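Local atomic coordinates of ESAT-6/WXG100 secretion system protein (Streptococcus gallolyticus, PDB entry 7JQE), a protein that forms the extracellular region of EsaA, a membrane subunit of the bacterial type VIIb secretion system, and probably takes part in exporting protein toxins across the cell envelope. Residues Y231-Y241 against I416-Y427; F363-T374 against M386-D394. All coordinates share one frame; numbering follows the deposited sequence.

Contact 1. Residues Y231-Y241 against I416-Y427; sequences YQSKLALLGKY and IDTASAMIQTLY. With EDO (1,2-ethanediol), chain H; EDO (1,2-ethanediol), chain M; EDO (1,2-ethanediol), chain F; EDO (1,2-ethanediol), chain B.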
loop_
_atom_site.group_PDB
_atom_site.type_symbol
_atom_site.label_atom_id
_atom_site.label_comp_id
_atom_site.label_asym_id
_atom_site.label_seq_id
_atom_site.Cartn_x
_atom_site.Cartn_y
_atom_site.Cartn_z
ATOM N N TYR A 231 11.878 2.979 8.675
ATOM C CA TYR A 231 12.173 1.663 8.117
ATOM C C TYR A 231 12.178 0.596 9.199
ATOM O O TYR A 231 11.843 -0.565 8.933
ATOM C CB TYR A 231 13.511 1.680 7.376
ATOM C CG TYR A 231 13.452 2.339 6.013
ATOM C CD1 TYR A 231 14.170 3.501 5.744
ATOM C CD2 TYR A 231 12.675 1.800 4.996
ATOM C CE1 TYR A 231 14.114 4.105 4.497
ATOM C CE2 TYR A 231 12.612 2.395 3.748
ATOM C CZ TYR A 231 13.329 3.547 3.503
ATOM O OH TYR A 231 13.266 4.137 2.260
ATOM N N GLN A 232 12.546 0.967 10.426
ATOM C CA GLN A 232 12.482 0.015 11.528
ATOM C C GLN A 232 11.041 -0.275 11.934
ATOM O O GLN A 232 10.732 -1.399 12.342
ATOM C CB GLN A 232 13.286 0.543 12.714
ATOM C CG GLN A 232 14.789 0.478 12.495
ATOM C CD GLN A 232 15.568 1.271 13.523
ATOM O OE1 GLN A 232 15.000 2.069 14.271
ATOM N NE2 GLN A 232 16.877 1.060 13.564
ATOM N N SER A 233 10.150 0.719 11.828
ATOM C CA SER A 233 8.730 0.477 12.080
ATOM C C SER A 233 8.126 -0.406 10.998
ATOM O O SER A 233 7.408 -1.368 11.297
ATOM C CB SER A 233 7.967 1.800 12.163
ATOM O OG SER A 233 8.346 2.532 13.313
ATOM N N LYS A 234 8.401 -0.088 9.731
ATOM C CA LYS A 234 7.888 -0.909 8.641
ATOM C C LYS A 234 8.409 -2.334 8.736
ATOM O O LYS A 234 7.663 -3.292 8.497
ATOM C CB LYS A 234 8.255 -0.280 7.302
ATOM C CG LYS A 234 7.826 1.163 7.212
ATOM C CD LYS A 234 8.120 1.764 5.861
ATOM C CE LYS A 234 7.633 3.200 5.807
ATOM N NZ LYS A 234 7.946 3.847 4.506
ATOM N N LEU A 235 9.684 -2.499 9.094
ATOM C CA LEU A 235 10.224 -3.845 9.270
ATOM C C LEU A 235 9.532 -4.564 10.416
ATOM O O LEU A 235 9.293 -5.775 10.344
ATOM C CB LEU A 235 11.731 -3.788 9.511
ATOM C CG LEU A 235 12.565 -3.503 8.271
ATOM C CD1 LEU A 235 13.985 -3.118 8.666
ATOM C CD2 LEU A 235 12.552 -4.735 7.377
ATOM N N ALA A 236 9.220 -3.838 11.493
ATOM C CA ALA A 236 8.497 -4.451 12.602
ATOM C C ALA A 236 7.136 -4.957 12.146
ATOM O O ALA A 236 6.700 -6.041 12.554
ATOM C CB ALA A 236 8.349 -3.455 13.752
ATOM N N LEU A 237 6.464 -4.194 11.279
ATOM C CA LEU A 237 5.149 -4.593 10.788
ATOM C C LEU A 237 5.243 -5.819 9.890
ATOM O O LEU A 237 4.438 -6.751 10.015
ATOM C CB LEU A 237 4.494 -3.426 10.047
ATOM C CG LEU A 237 3.174 -3.705 9.321
ATOM C CD1 LEU A 237 2.121 -4.233 10.282
ATOM C CD2 LEU A 237 2.671 -2.455 8.600
ATOM N N LEU A 238 6.220 -5.839 8.976
ATOM C CA LEU A 238 6.419 -7.024 8.147
ATOM C C LEU A 238 6.660 -8.257 9.005
ATOM O O LEU A 238 6.300 -9.372 8.610
ATOM C CB LEU A 238 7.588 -6.813 7.187
ATOM C CG LEU A 238 7.462 -5.633 6.223
ATOM C CD1 LEU A 238 8.745 -5.467 5.415
ATOM C CD2 LEU A 238 6.283 -5.840 5.308
ATOM N N GLY A 239 7.273 -8.082 10.175
ATOM C CA GLY A 239 7.439 -9.204 11.081
ATOM C C GLY A 239 6.115 -9.700 11.625
ATOM O O GLY A 239 5.878 -10.909 11.698
ATOM N N LYS A 240 5.232 -8.774 12.013
ATOM C CA LYS A 240 3.913 -9.168 12.500
ATOM C C LYS A 240 3.166 -9.978 11.451
ATOM O O LYS A 240 2.569 -11.018 11.761
ATOM C CB LYS A 240 3.102 -7.933 12.891
ATOM C CG LYS A 240 3.218 -7.526 14.346
ATOM C CD LYS A 240 2.266 -6.380 14.653
ATOM C CE LYS A 240 2.372 -5.941 16.106
ATOM N NZ LYS A 240 1.794 -4.584 16.323
ATOM N N TYR A 241 3.199 -9.521 10.200
ATOM C CA TYR A 241 2.508 -10.229 9.130
ATOM C C TYR A 241 3.135 -11.597 8.882
ATOM O O TYR A 241 2.423 -12.602 8.761
ATOM C CB TYR A 241 2.533 -9.382 7.864
ATOM C CG TYR A 241 1.601 -9.866 6.784
ATOM C CD1 TYR A 241 0.295 -9.386 6.697
ATOM C CD2 TYR A 241 2.025 -10.789 5.842
ATOM C CE1 TYR A 241 -0.561 -9.817 5.700
ATOM C CE2 TYR A 241 1.176 -11.227 4.844
ATOM C CZ TYR A 241 -0.117 -10.740 4.779
ATOM O OH TYR A 241 -0.959 -11.180 3.783
ATOM N N ILE A 416 10.440 -3.207 0.874
ATOM C CA ILE A 416 9.974 -2.964 2.237
ATOM C C ILE A 416 8.857 -1.931 2.238
ATOM O O ILE A 416 7.848 -2.086 2.938
ATOM C CB ILE A 416 11.147 -2.527 3.133
ATOM C CG1 ILE A 416 12.115 -3.690 3.362
ATOM C CG2 ILE A 416 10.645 -1.962 4.451
ATOM C CD1 ILE A 416 13.520 -3.245 3.715
ATOM N N ASP A 417 9.015 -0.860 1.455
ATOM C CA ASP A 417 8.003 0.192 1.448
ATOM C C ASP A 417 6.699 -0.300 0.834
ATOM O O ASP A 417 5.617 -0.048 1.376
ATOM C CB ASP A 417 8.522 1.420 0.697
ATOM C CG ASP A 417 9.481 2.260 1.529
ATOM O OD1 ASP A 417 9.215 2.460 2.734
ATOM O OD2 ASP A 417 10.500 2.723 0.973
ATOM N N THR A 418 6.783 -1.008 -0.292
ATOM C CA THR A 418 5.584 -1.489 -0.964
ATOM C C THR A 418 4.799 -2.443 -0.071
ATOM O O THR A 418 3.616 -2.224 0.204
ATOM C CB THR A 418 5.960 -2.164 -2.282
ATOM O OG1 THR A 418 6.531 -1.189 -3.161
ATOM C CG2 THR A 418 4.721 -2.779 -2.940
ATOM N N ALA A 419 5.450 -3.506 0.403
ATOM C CA ALA A 419 4.743 -4.507 1.195
ATOM C C ALA A 419 4.201 -3.916 2.492
ATOM O O ALA A 419 3.077 -4.226 2.902
ATOM C CB ALA A 419 5.663 -5.687 1.490
ATOM N N SER A 420 4.986 -3.068 3.159
ATOM C CA SER A 420 4.509 -2.465 4.399
ATOM C C SER A 420 3.282 -1.598 4.152
ATOM O O SER A 420 2.356 -1.575 4.972
ATOM C CB SER A 420 5.613 -1.637 5.048
ATOM O OG SER A 420 5.209 -1.173 6.321
ATOM N N ALA A 421 3.260 -0.868 3.034
ATOM C CA ALA A 421 2.114 -0.016 2.735
ATOM C C ALA A 421 0.879 -0.848 2.418
ATOM O O ALA A 421 -0.236 -0.486 2.812
ATOM C CB ALA A 421 2.441 0.922 1.577
HETATM N N MSE A 422 1.053 -1.960 1.710
HETATM C CA MSE A 422 -0.049 -2.870 1.436
HETATM C C MSE A 422 -0.629 -3.380 2.745
HETATM O O MSE A 422 -1.833 -3.287 2.982
HETATM C CB MSE A 422 0.412 -4.038 0.571
HETATM C CG MSE A 422 0.751 -3.658 -0.857
HETATM SE SE MSE A 422 1.480 -5.171 -1.857
HETATM C CE MSE A 422 1.442 -4.389 -3.645
ATOM N N ILE A 423 0.243 -3.908 3.605
ATOM C CA ILE A 423 -0.207 -4.402 4.904
ATOM C C ILE A 423 -0.919 -3.297 5.673
ATOM O O ILE A 423 -2.002 -3.502 6.231
ATOM C CB ILE A 423 0.978 -4.971 5.700
ATOM C CG1 ILE A 423 1.618 -6.129 4.931
ATOM C CG2 ILE A 423 0.520 -5.425 7.072
ATOM C CD1 ILE A 423 2.913 -6.654 5.557
ATOM N N GLN A 424 -0.321 -2.105 5.711
ATOM C CA GLN A 424 -0.927 -0.987 6.430
ATOM C C GLN A 424 -2.339 -0.692 5.928
ATOM O O GLN A 424 -3.239 -0.394 6.722
ATOM C CB GLN A 424 -0.046 0.252 6.286
ATOM C CG GLN A 424 -0.642 1.512 6.870
ATOM C CD GLN A 424 0.223 2.733 6.617
ATOM O OE1 GLN A 424 1.116 2.710 5.771
ATOM N NE2 GLN A 424 -0.041 3.808 7.349
ATOM N N THR A 425 -2.549 -0.764 4.611
ATOM C CA THR A 425 -3.815 -0.350 4.018
ATOM C C THR A 425 -4.907 -1.395 4.206
ATOM O O THR A 425 -6.095 -1.053 4.206
ATOM C CB THR A 425 -3.625 -0.069 2.527
ATOM O OG1 THR A 425 -2.562 0.876 2.350
ATOM C CG2 THR A 425 -4.900 0.492 1.920
ATOM N N LEU A 426 -4.529 -2.663 4.356
ATOM C CA LEU A 426 -5.493 -3.741 4.518
ATOM C C LEU A 426 -5.849 -3.995 5.977
ATOM O O LEU A 426 -7.000 -4.325 6.279
ATOM C CB LEU A 426 -4.952 -5.029 3.890
ATOM C CG LEU A 426 -4.809 -5.021 2.365
ATOM C CD1 LEU A 426 -4.133 -6.293 1.869
ATOM C CD2 LEU A 426 -6.167 -4.840 1.698
ATOM N N TYR A 427 -4.894 -3.850 6.898
ATOM C CA TYR A 427 -5.124 -4.228 8.284
ATOM C C TYR A 427 -5.166 -3.059 9.256
ATOM O O TYR A 427 -5.455 -3.272 10.439
ATOM C CB TYR A 427 -4.056 -5.234 8.735
ATOM C CG TYR A 427 -4.194 -6.552 8.017
ATOM C CD1 TYR A 427 -3.558 -6.768 6.803
ATOM C CD2 TYR A 427 -4.992 -7.569 8.531
ATOM C CE1 TYR A 427 -3.688 -7.967 6.131
ATOM C CE2 TYR A 427 -5.131 -8.773 7.865
ATOM C CZ TYR A 427 -4.479 -8.965 6.664
ATOM O OH TYR A 427 -4.610 -10.158 5.993
HETATM C C1 EDO H . -3.933 3.961 5.232
HETATM O O1 EDO H . -4.705 4.951 5.918
HETATM C C2 EDO H . -3.641 2.816 6.196
HETATM O O2 EDO H . -4.859 2.323 6.771
HETATM C C1 EDO M . -6.332 -12.189 7.625
HETATM O O1 EDO M . -7.252 -11.631 6.676
HETATM C C2 EDO M . -6.702 -11.731 9.033
HETATM O O2 EDO M . -5.844 -12.351 9.999
HETATM C C1 EDO F . 7.875 7.684 5.387
HETATM O O1 EDO F . 7.367 6.701 6.298
HETATM C C2 EDO F . 6.982 7.760 4.153
HETATM O O2 EDO F . 6.975 6.491 3.487
HETATM C C1 EDO B . 9.273 -3.098 -7.381
HETATM O O1 EDO B . 8.166 -2.547 -8.104
HETATM C C2 EDO B . 8.822 -3.534 -5.990
HETATM O O2 EDO B . 8.334 -2.398 -5.267
HETATM O O HOH W 1 5.291 2.204 3.183
HETATM O O HOH W 2 -3.512 -10.572 3.264
#
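K234 reaches across from helix 225-244 to D417 on helix 396-427, and its length suits it to run from a closely packed backbone to a distant carboxylate. Its CB lies 3.3 Å from S420 OG, where the small serine lets the two backbones come together, their CA atoms 5.6 Å apart. CG still passes over that hydroxyl; CD and CE then run alongside D417 OD1. Because the chain is extended beyond CG, NZ arrives at D417 OD1 at 2.6 Å, closing a salt bridge. The ammonium comes to the anti side of the oxygen, 31° out of the carboxylate plane. A 1,2-ethanediol also accepts from NZ, and a water donating to D417 O takes a weak bond from it. The other carboxylate oxygen, D417 OD2, lies near the plane of the Y231 ring and accepts a weak bond from its hydroxyl.

Further along, the pairing turns apolar. L238 enters a hole formed by I416, A419, S420 and I423, its CD2 lying 3.5 Å from I423 CD1; A419 and S420 are small, so L238 CD2 also comes within 3.7 Å of the backbone at S420 N. In return I416 sits among Y231, K234, L235 and L238, so the helices interlock knobs-into-holes at a 62° crossing. The CG of Y241 points anti to its backbone N (chi1 -167°), which lays one ring face on I423 CG1 and sends CE1 to within 3.7 Å of Y427 CE1. These two rings meet obliquely, and one water joins their hydroxyls.

Helix 191-200 covers Y241 through E193 and I196 and packs L199 on T418 and M422, while helix 448-451 borders L426 and Y427. At the charged end, S414 of the second subunit packs on K234 and makes a weak hydrogen bond to D417 OD2.

Contact 2. Residues F363-T374 against M386-D394; sequences FDSLSVGTHTIT and MTYTIYVTD. With EDO (1,2-ethanediol), chain K; EDO (1,2-ethanediol), chain I; EDO (1,2-ethanediol), chain C.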
loop_
_atom_site.group_PDB
_atom_site.type_symbol
_atom_site.label_atom_id
_atom_site.label_comp_id
_atom_site.label_asym_id
_atom_site.label_seq_id
_atom_site.Cartn_x
_atom_site.Cartn_y
_atom_site.Cartn_z
ATOM N N PHE A 363 56.690 12.803 5.582
ATOM C CA PHE A 363 55.573 13.733 5.674
ATOM C C PHE A 363 55.171 13.914 7.133
ATOM O O PHE A 363 55.416 13.050 7.979
ATOM C CB PHE A 363 54.386 13.237 4.844
ATOM C CG PHE A 363 54.650 13.218 3.364
ATOM C CD1 PHE A 363 55.029 12.048 2.729
ATOM C CD2 PHE A 363 54.533 14.373 2.611
ATOM C CE1 PHE A 363 55.283 12.031 1.366
ATOM C CE2 PHE A 363 54.786 14.363 1.247
ATOM C CZ PHE A 363 55.162 13.190 0.625
ATOM N N ASP A 364 54.563 15.065 7.431
ATOM C CA ASP A 364 54.232 15.369 8.820
ATOM C C ASP A 364 53.075 14.516 9.329
ATOM O O ASP A 364 52.990 14.253 10.535
ATOM C CB ASP A 364 53.918 16.860 8.979
ATOM C CG ASP A 364 52.742 17.310 8.128
ATOM O OD1 ASP A 364 52.107 16.459 7.467
ATOM O OD2 ASP A 364 52.452 18.527 8.121
ATOM N N SER A 365 52.185 14.072 8.443
ATOM C CA SER A 365 51.062 13.239 8.856
ATOM C C SER A 365 50.552 12.455 7.655
ATOM O O SER A 365 50.908 12.732 6.506
ATOM C CB SER A 365 49.933 14.075 9.470
ATOM O OG SER A 365 49.144 14.688 8.465
ATOM N N LEU A 366 49.710 11.460 7.946
ATOM C CA LEU A 366 49.000 10.685 6.936
ATOM C C LEU A 366 47.512 11.020 6.896
ATOM O O LEU A 366 46.711 10.210 6.420
ATOM C CB LEU A 366 49.190 9.185 7.175
ATOM C CG LEU A 366 50.546 8.542 6.874
ATOM C CD1 LEU A 366 50.510 7.055 7.200
ATOM C CD2 LEU A 366 50.953 8.761 5.424
ATOM N N SER A 367 47.126 12.194 7.389
ATOM C CA SER A 367 45.718 12.560 7.426
ATOM C C SER A 367 45.162 12.717 6.013
ATOM O O SER A 367 45.901 12.800 5.027
ATOM C CB SER A 367 45.522 13.853 8.220
ATOM O OG SER A 367 46.255 14.918 7.644
ATOM N N VAL A 368 43.828 12.761 5.931
ATOM C CA VAL A 368 43.155 12.830 4.640
ATOM C C VAL A 368 43.504 14.134 3.936
ATOM O O VAL A 368 43.529 15.209 4.548
ATOM C CB VAL A 368 41.633 12.686 4.825
ATOM C CG1 VAL A 368 40.917 12.759 3.479
ATOM C CG2 VAL A 368 41.306 11.379 5.537
ATOM N N GLY A 369 43.777 14.041 2.641
ATOM C CA GLY A 369 44.163 15.183 1.837
ATOM C C GLY A 369 45.523 14.989 1.191
ATOM O O GLY A 369 46.159 13.942 1.304
ATOM N N THR A 370 45.961 16.038 0.498
ATOM C CA THR A 370 47.229 16.024 -0.222
ATOM C C THR A 370 48.333 16.569 0.671
ATOM O O THR A 370 48.162 17.612 1.312
ATOM C CB THR A 370 47.144 16.850 -1.506
ATOM O OG1 THR A 370 46.165 16.280 -2.382
ATOM C CG2 THR A 370 48.483 16.863 -2.213
ATOM N N HIS A 371 49.459 15.863 0.714
ATOM C CA HIS A 371 50.625 16.280 1.479
ATOM C C HIS A 371 51.796 16.487 0.532
ATOM O O HIS A 371 52.032 15.668 -0.364
ATOM C CB HIS A 371 50.982 15.245 2.548
ATOM C CG HIS A 371 49.904 15.036 3.563
ATOM N ND1 HIS A 371 49.871 15.710 4.764
ATOM C CD2 HIS A 371 48.812 14.234 3.552
ATOM C CE1 HIS A 371 48.808 15.331 5.451
ATOM N NE2 HIS A 371 48.149 14.436 4.738
ATOM N N THR A 372 52.525 17.586 0.733
ATOM C CA THR A 372 53.644 17.948 -0.129
ATOM C C THR A 372 54.836 18.376 0.713
ATOM O O THR A 372 54.703 19.223 1.601
ATOM C CB THR A 372 53.267 19.076 -1.097
ATOM O OG1 THR A 372 52.414 18.561 -2.127
ATOM C CG2 THR A 372 54.514 19.662 -1.733
ATOM N N ILE A 373 55.994 17.790 0.424
ATOM C CA ILE A 373 57.266 18.203 1.005
ATOM C C ILE A 373 58.035 18.982 -0.049
ATOM O O ILE A 373 58.107 18.559 -1.210
ATOM C CB ILE A 373 58.083 16.990 1.484
ATOM C CG1 ILE A 373 57.437 16.339 2.706
ATOM C CG2 ILE A 373 59.516 17.401 1.785
ATOM C CD1 ILE A 373 58.213 15.144 3.228
ATOM N N THR A 374 58.609 20.117 0.348
ATOM C CA THR A 374 59.492 20.889 -0.517
ATOM C C THR A 374 60.780 21.209 0.223
ATOM O O THR A 374 60.762 21.534 1.414
ATOM C CB THR A 374 58.849 22.203 -0.993
ATOM O OG1 THR A 374 58.605 23.060 0.130
ATOM C CG2 THR A 374 57.548 21.935 -1.722
HETATM N N MSE A 386 63.344 20.618 -4.802
HETATM C CA MSE A 386 62.746 19.289 -4.874
HETATM C C MSE A 386 61.449 19.203 -4.085
HETATM O O MSE A 386 61.271 19.902 -3.088
HETATM C CB MSE A 386 63.737 18.241 -4.380
HETATM C CG MSE A 386 65.077 18.347 -5.076
HETATM SE SE MSE A 386 66.133 16.716 -5.011
HETATM C CE MSE A 386 66.569 16.670 -3.107
ATOM N N THR A 387 60.547 18.336 -4.539
ATOM C CA THR A 387 59.223 18.224 -3.948
ATOM C C THR A 387 58.725 16.793 -4.083
ATOM O O THR A 387 59.046 16.097 -5.049
ATOM C CB THR A 387 58.233 19.185 -4.614
ATOM O OG1 THR A 387 56.933 19.015 -4.037
ATOM C CG2 THR A 387 58.159 18.912 -6.113
ATOM N N TYR A 388 57.938 16.364 -3.098
ATOM C CA TYR A 388 57.289 15.060 -3.117
ATOM C C TYR A 388 55.885 15.213 -2.560
ATOM O O TYR A 388 55.643 16.034 -1.673
ATOM C CB TYR A 388 58.078 14.022 -2.309
ATOM C CG TYR A 388 59.535 13.973 -2.689
ATOM C CD1 TYR A 388 59.952 13.289 -3.823
ATOM C CD2 TYR A 388 60.493 14.629 -1.928
ATOM C CE1 TYR A 388 61.280 13.252 -4.183
ATOM C CE2 TYR A 388 61.826 14.597 -2.280
ATOM C CZ TYR A 388 62.213 13.906 -3.409
ATOM O OH TYR A 388 63.535 13.869 -3.771
ATOM N N THR A 389 54.958 14.421 -3.091
ATOM C CA THR A 389 53.552 14.547 -2.734
ATOM C C THR A 389 52.937 13.170 -2.548
ATOM O O THR A 389 53.305 12.210 -3.228
ATOM C CB THR A 389 52.766 15.315 -3.802
ATOM O OG1 THR A 389 53.316 16.630 -3.948
ATOM C CG2 THR A 389 51.304 15.430 -3.398
ATOM N N ILE A 390 51.995 13.087 -1.609
ATOM C CA ILE A 390 51.158 11.906 -1.442
ATOM C C ILE A 390 49.716 12.352 -1.228
ATOM O O ILE A 390 49.443 13.459 -0.756
ATOM C CB ILE A 390 51.628 11.000 -0.282
ATOM C CG1 ILE A 390 51.682 11.784 1.029
ATOM C CG2 ILE A 390 52.977 10.381 -0.609
ATOM C CD1 ILE A 390 51.698 10.899 2.258
ATOM N N TYR A 391 48.790 11.470 -1.581
ATOM C CA TYR A 391 47.362 11.766 -1.560
ATOM C C TYR A 391 46.683 10.733 -0.671
ATOM O O TYR A 391 46.669 9.542 -0.999
ATOM C CB TYR A 391 46.793 11.742 -2.977
ATOM C CG TYR A 391 47.269 10.545 -3.773
ATOM C CD1 TYR A 391 46.518 9.371 -3.823
ATOM C CD2 TYR A 391 48.482 10.578 -4.454
ATOM C CE1 TYR A 391 46.957 8.268 -4.541
ATOM C CE2 TYR A 391 48.929 9.479 -5.177
ATOM C CZ TYR A 391 48.164 8.327 -5.215
ATOM O OH TYR A 391 48.603 7.235 -5.929
ATOM N N VAL A 392 46.160 11.175 0.468
ATOM C CA VAL A 392 45.376 10.310 1.341
ATOM C C VAL A 392 43.910 10.549 1.008
ATOM O O VAL A 392 43.352 11.593 1.352
ATOM C CB VAL A 392 45.660 10.581 2.822
ATOM C CG1 VAL A 392 44.927 9.562 3.686
ATOM C CG2 VAL A 392 47.156 10.544 3.093
ATOM N N THR A 393 43.293 9.596 0.320
ATOM C CA THR A 393 41.908 9.741 -0.097
ATOM C C THR A 393 40.971 9.148 0.948
ATOM O O THR A 393 41.343 8.257 1.718
ATOM C CB THR A 393 41.668 9.073 -1.451
ATOM O OG1 THR A 393 41.724 7.650 -1.299
ATOM C CG2 THR A 393 42.728 9.511 -2.453
ATOM N N ASP A 394 39.738 9.661 0.962
ATOM C CA ASP A 394 38.725 9.284 1.942
ATOM C C ASP A 394 37.438 8.823 1.269
ATOM O O ASP A 394 36.373 8.863 1.888
ATOM C CB ASP A 394 38.430 10.461 2.875
ATOM C CG ASP A 394 37.929 10.023 4.228
ATOM O OD1 ASP A 394 37.749 8.803 4.428
ATOM O OD2 ASP A 394 37.731 10.903 5.096
HETATM C C1 EDO K . 49.487 19.069 5.414
HETATM O O1 EDO K . 50.912 18.948 5.349
HETATM C C2 EDO K . 49.061 19.426 6.835
HETATM O O2 EDO K . 49.423 18.371 7.735
HETATM C C1 EDO I . 56.156 11.840 -5.775
HETATM O O1 EDO I . 56.418 13.247 -5.702
HETATM C C2 EDO I . 56.301 11.220 -4.388
HETATM O O2 EDO I . 55.721 9.909 -4.385
HETATM C C1 EDO C . 34.089 8.788 4.546
HETATM O O1 EDO C . 34.137 8.474 3.147
HETATM C C2 EDO C . 33.111 9.933 4.791
HETATM O O2 EDO C . 31.816 9.590 4.273
#
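I390 lies over the ring of F363, with CG1 3.6 Å from the ring centroid and only 12° off its normal. With CG1 between the backbone N and the carbonyl carbon (chi1 57°), CG1 and CD1 are carried onto the ring face and CG2 to F363 CE1, 3.5 Å away. I373 CD1 covers the opposite face, so a flat phenylalanine fits between two branched aliphatic chains. Next to I390, V392 brings its methyls against the carbonyls of L366 and S367.

The hairpin backbone sets I390, V392 and I373; F363 ends strand 355-363 of the other sheet, so its ring packs between the two sheets. Strands 369-379 and 382-392 form an antiparallel beta hairpin, with 382-392 the outermost strand of its four-stranded sheet within this chain; H371 with I390 and I373 with Y388 are hydrogen-bonded pairs. I373 O is gripped twice, by Y388 N and by T387 OG1 at 3.1 Å, the latter from above the carbonyl plane. On the face bearing T370, T372, T374, T387 and T389, with Y391, T372 OG1 and T389 OG1 share a hydrogen bond of 2.8 Å. Beta-branched residues suit such extended strands.

Farther out, H371 NE2 donates in its ring plane to S367 O at 2.8 Å, pinning the turn into G369, whose backbone angles call for glycine. P265 covers I390 and V392, Y361 stacks on Y388, and T370 OG1 makes a weak hydrogen bond to Y391 OH of the second subunit, as Y391 OH does to T370 OG1 of that subunit.

Contact 1 lies about 4 Å from the centre of the elongated chain and is largely buried; contact 2, centred about 50 Å from it, is only partly buried. Helices distant in sequence meet in contact 1 through interlocking aliphatic and aromatic side chains, with a salt bridge at one end. Contact 2 instead pairs neighbouring strands through their backbones, with a mixed face of isoleucine, valine, tyrosine and histidine against a threonine-rich one. Helix 396-427 follows strand 382-392 directly, so the two contacts share a continuous run of chain, and contact 2 is nested within the loop that contact 1 closes. Their nearest atoms remain about 23 Å apart, yet both touch the second subunit.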